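Local coordinates for nitroreductase family protein (Clostridium novyi, PDB 3G14) that probably acts as an oxidoreductase of the FMN-dependent nitroreductase family, although its own substrate is not established, at residues B[41-46]-B[89-94]. Sequence-based numbering, arbitrary orientation.
With SO4 (sulfate ion), chain C.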
ATOM      1  N   LYS B  41      -7.086 -12.857  -1.951  1.00 18.36           N
ATOM      2  CA  LYS B  41      -7.802 -13.998  -1.373  1.00 21.48           C
ATOM      3  C   LYS B  41      -7.908 -13.954   0.169  1.00 19.73           C
ATOM      4  O   LYS B  41      -8.056 -14.982   0.828  1.00 20.33           O
ATOM      5  CB  LYS B  41      -7.211 -15.315  -1.902  1.00 21.93           C
ATOM      6  CG  LYS B  41      -7.530 -15.534  -3.397  1.00 23.95           C
ATOM      7  CD  LYS B  41      -7.112 -16.910  -3.886  1.00 27.02           C
ATOM      8  CE  LYS B  41      -7.502 -17.173  -5.344  1.00 26.35           C
ATOM      9  NZ  LYS B  41      -8.948 -17.051  -5.558  1.00 41.04           N
ATOM     10  N   ASN B  42      -7.838 -12.745   0.725  1.00 20.69           N
ATOM     11  CA  ASN B  42      -7.812 -12.516   2.179  1.00 21.35           C
ATOM     12  C   ASN B  42      -6.778 -13.367   2.934  1.00 22.69           C
ATOM     13  O   ASN B  42      -6.972 -13.698   4.097  1.00 25.91           O
ATOM     14  CB  ASN B  42      -9.213 -12.696   2.774  1.00 23.25           C
ATOM     15  CG  ASN B  42     -10.206 -11.622   2.305  1.00 32.36           C
ATOM     16  OD1 ASN B  42      -9.824 -10.615   1.716  1.00 37.95           O
ATOM     17  ND2 ASN B  42     -11.488 -11.833   2.589  1.00 41.84           N
ATOM     18  N   LYS B  43      -5.693 -13.736   2.265  1.00 22.05           N
ATOM     19  CA  LYS B  43      -4.559 -14.370   2.884  1.00 23.61           C
ATOM     20  C   LYS B  43      -3.692 -13.286   3.510  1.00 25.86           C
ATOM     21  O   LYS B  43      -3.739 -12.119   3.136  1.00 26.87           O
ATOM     22  CB  LYS B  43      -3.745 -15.143   1.861  1.00 23.96           C
ATOM     23  CG  LYS B  43      -4.510 -16.267   1.227  1.00 26.81           C
ATOM     24  CD  LYS B  43      -3.666 -16.903   0.113  1.00 30.99           C
ATOM     25  CE  LYS B  43      -4.461 -17.949  -0.665  1.00 36.80           C
ATOM     26  NZ  LYS B  43      -5.095 -18.916   0.270  1.00 44.97           N
ATOM     27  N   THR B  44      -2.882 -13.644   4.461  1.00 20.66           N
ATOM     28  CA  THR B  44      -2.130 -12.558   5.126  1.00 22.58           C
ATOM     29  C   THR B  44      -0.720 -13.020   5.133  1.00 19.66           C
ATOM     30  O   THR B  44      -0.275 -13.568   6.123  1.00 25.28           O
ATOM     31  CB  THR B  44      -2.642 -12.288   6.555  1.00 22.21           C
ATOM     32  OG1 THR B  44      -4.018 -11.893   6.503  1.00 28.49           O
ATOM     33  CG2 THR B  44      -1.830 -11.158   7.231  1.00 20.25           C
ATOM     34  N   PRO B  45      -0.028 -12.874   3.982  1.00 19.95           N
ATOM     35  CA  PRO B  45       1.305 -13.484   3.840  1.00 19.24           C
ATOM     36  C   PRO B  45       2.466 -12.766   4.578  1.00 20.05           C
ATOM     37  O   PRO B  45       3.620 -13.026   4.274  1.00 25.57           O
ATOM     38  CB  PRO B  45       1.542 -13.443   2.326  1.00 20.58           C
ATOM     39  CG  PRO B  45       0.775 -12.297   1.838  1.00 20.27           C
ATOM     40  CD  PRO B  45      -0.438 -12.163   2.745  1.00 21.10           C
ATOM     41  N   TYR B  46       2.154 -11.888   5.511  1.00 18.57           N
ATOM     42  CA  TYR B  46       3.167 -11.082   6.223  1.00 17.71           C
ATOM     43  C   TYR B  46       2.880 -11.101   7.726  1.00 16.41           C
ATOM     44  O   TYR B  46       1.787 -11.451   8.167  1.00 15.13           O
ATOM     45  CB  TYR B  46       3.177  -9.634   5.705  1.00 16.36           C
ATOM     46  CG  TYR B  46       1.788  -9.055   5.573  1.00 15.97           C
ATOM     47  CD1 TYR B  46       1.101  -8.585   6.694  1.00 17.71           C
ATOM     48  CD2 TYR B  46       1.126  -9.042   4.345  1.00 16.49           C
ATOM     49  CE1 TYR B  46      -0.193  -8.096   6.568  1.00 20.78           C
ATOM     50  CE2 TYR B  46      -0.170  -8.592   4.232  1.00 17.95           C
ATOM     51  CZ  TYR B  46      -0.826  -8.118   5.353  1.00 14.96           C
ATOM     52  OH  TYR B  46      -2.118  -7.628   5.237  1.00 18.49           O
ATOM     53  N   GLU B  89       5.750 -17.643  -0.763  1.00 22.99           N
ATOM     54  CA  GLU B  89       5.098 -18.883  -1.168  1.00 23.30           C
ATOM     55  C   GLU B  89       3.651 -19.026  -0.715  1.00 24.35           C
ATOM     56  O   GLU B  89       2.943 -19.898  -1.191  1.00 25.34           O
ATOM     57  CB  GLU B  89       5.916 -20.077  -0.657  1.00 24.28           C
ATOM     58  CG  GLU B  89       7.382 -20.022  -1.055  1.00 27.26           C
ATOM     59  CD  GLU B  89       7.595 -20.139  -2.551  1.00 38.70           C
ATOM     60  OE1 GLU B  89       7.058 -21.086  -3.174  1.00 48.47           O
ATOM     61  OE2 GLU B  89       8.313 -19.271  -3.101  1.00 54.61           O
ATOM     62  N   GLU B  90       3.185 -18.167   0.176  1.00 23.77           N
ATOM     63  CA  GLU B  90       1.834 -18.301   0.668  1.00 26.47           C
ATOM     64  C   GLU B  90       0.831 -18.135  -0.469  1.00 28.58           C
ATOM     65  O   GLU B  90       0.009 -19.029  -0.711  1.00 32.52           O
ATOM     66  CB  GLU B  90       1.543 -17.309   1.785  1.00 27.20           C
ATOM     67  CG  GLU B  90       0.046 -17.087   2.017  1.00 37.48           C
ATOM     68  CD  GLU B  90      -0.378 -17.350   3.438  1.00 49.60           C
ATOM     69  OE1 GLU B  90       0.326 -16.907   4.376  1.00 56.50           O
ATOM     70  OE2 GLU B  90      -1.425 -18.007   3.615  1.00 53.82           O
ATOM     71  N   SER B  91       0.914 -17.007  -1.178  1.00 27.67           N
ATOM     72  CA  SER B  91      -0.031 -16.728  -2.283  1.00 27.23           C
ATOM     73  C   SER B  91       0.667 -16.832  -3.667  1.00 27.97           C
ATOM     74  O   SER B  91      -0.005 -16.975  -4.695  1.00 28.72           O
ATOM     75  CB  SER B  91      -0.690 -15.356  -2.069  1.00 29.06           C
ATOM     76  OG  SER B  91      -0.727 -14.953  -0.678  1.00 31.75           O
ATOM     77  N   GLY B  92       2.004 -16.778  -3.689  1.00 27.03           N
ATOM     78  CA  GLY B  92       2.788 -16.854  -4.918  1.00 25.27           C
ATOM     79  C   GLY B  92       2.571 -15.701  -5.903  1.00 26.24           C
ATOM     80  O   GLY B  92       2.467 -14.530  -5.518  1.00 25.04           O
ATOM     81  N   ASP B  93       2.489 -16.024  -7.188  1.00 24.25           N
ATOM     82  CA  ASP B  93       2.420 -14.977  -8.229  1.00 22.31           C
ATOM     83  C   ASP B  93       1.109 -14.969  -8.924  1.00 21.92           C
ATOM     84  O   ASP B  93       0.539 -16.037  -9.203  1.00 23.33           O
ATOM     85  CB  ASP B  93       3.479 -15.147  -9.287  1.00 23.69           C
ATOM     86  CG  ASP B  93       4.851 -14.960  -8.755  1.00 29.47           C
ATOM     87  OD1 ASP B  93       5.027 -14.439  -7.618  1.00 29.06           O
ATOM     88  OD2 ASP B  93       5.752 -15.354  -9.509  1.00 30.00           O
ATOM     89  N   VAL B  94       0.648 -13.754  -9.231  1.00 21.08           N
ATOM     90  CA  VAL B  94      -0.630 -13.567  -9.884  1.00 20.36           C
ATOM     91  C   VAL B  94      -0.385 -12.691 -11.117  1.00 17.16           C
ATOM     92  O   VAL B  94       0.048 -11.572 -10.967  1.00 16.96           O
ATOM     93  CB  VAL B  94      -1.637 -12.913  -8.894  1.00 21.29           C
ATOM     94  CG1 VAL B  94      -2.964 -12.613  -9.548  1.00 27.01           C
ATOM     95  CG2 VAL B  94      -1.830 -13.829  -7.648  1.00 29.89           C
TER
HETATM   96  S   SO4 C 193     -12.568  -7.233   2.398  1.00 31.75           S
HETATM   97  O1  SO4 C 193     -11.598  -6.587   1.500  1.00 27.69           O
HETATM   98  O2  SO4 C 193     -13.953  -6.860   2.144  1.00 27.34           O
HETATM   99  O3  SO4 C 193     -12.242  -6.802   3.759  1.00 31.44           O
HETATM  100  O4  SO4 C 193     -12.474  -8.686   2.274  1.00 39.05           O
HETATM  101  O   HOH W   1      -3.121 -16.762   5.212  1.00 36.77           O
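P45 CB meets the aliphatic part of E90, with the two CB atoms 3.9 Å apart and E90 CG against the same proline carbon. The CA atoms of P45 and E90 are the nearest pair across the two segments, 5.8 Å apart. With CG anti to the backbone N (chi1 161°) and a bend at chi2, the glutamate carries its carboxylate past the ring, so that OE1 comes to 3.6 Å from P45 CA. S91 supplies the second patch. Its OG sits 3.6 Å from K43 CD, the aliphatic part of the lysine running alongside the serine. P45 CG also lies near this oxygen, at 4.0 Å from S91 OG. Elsewhere S91 packs on W40 and on I99 of helix 99-117.

Polar coupling is indirect. One water accepts from T44 N at 3.2 Å and donates to E90 OE2 at 2.6 Å, bridging the loop backbone to the carboxylate. K43 NZ remains 5.0 Å from E90 OE2, too far for a salt bridge. The threonine hydroxyl is engaged outside the contact, with K167. At the far end of 41-46, N42 ND2 makes a weak bond to a sulfate, probably from the crystallisation liquor, which R11 and S13 of the second subunit also hold.

The contact joins the loop entering strand 46-51 to the short helix 88-91 following strand 80-86, its neighbour in the sheet. P45 also has a backbone hydrogen bond to N87, just before the helix. Direct contact between the segments is van der Waals (215 Å² buried), with one bridging water and perhaps a solvent-screened attraction between the K43 and E90 charges, which do not touch.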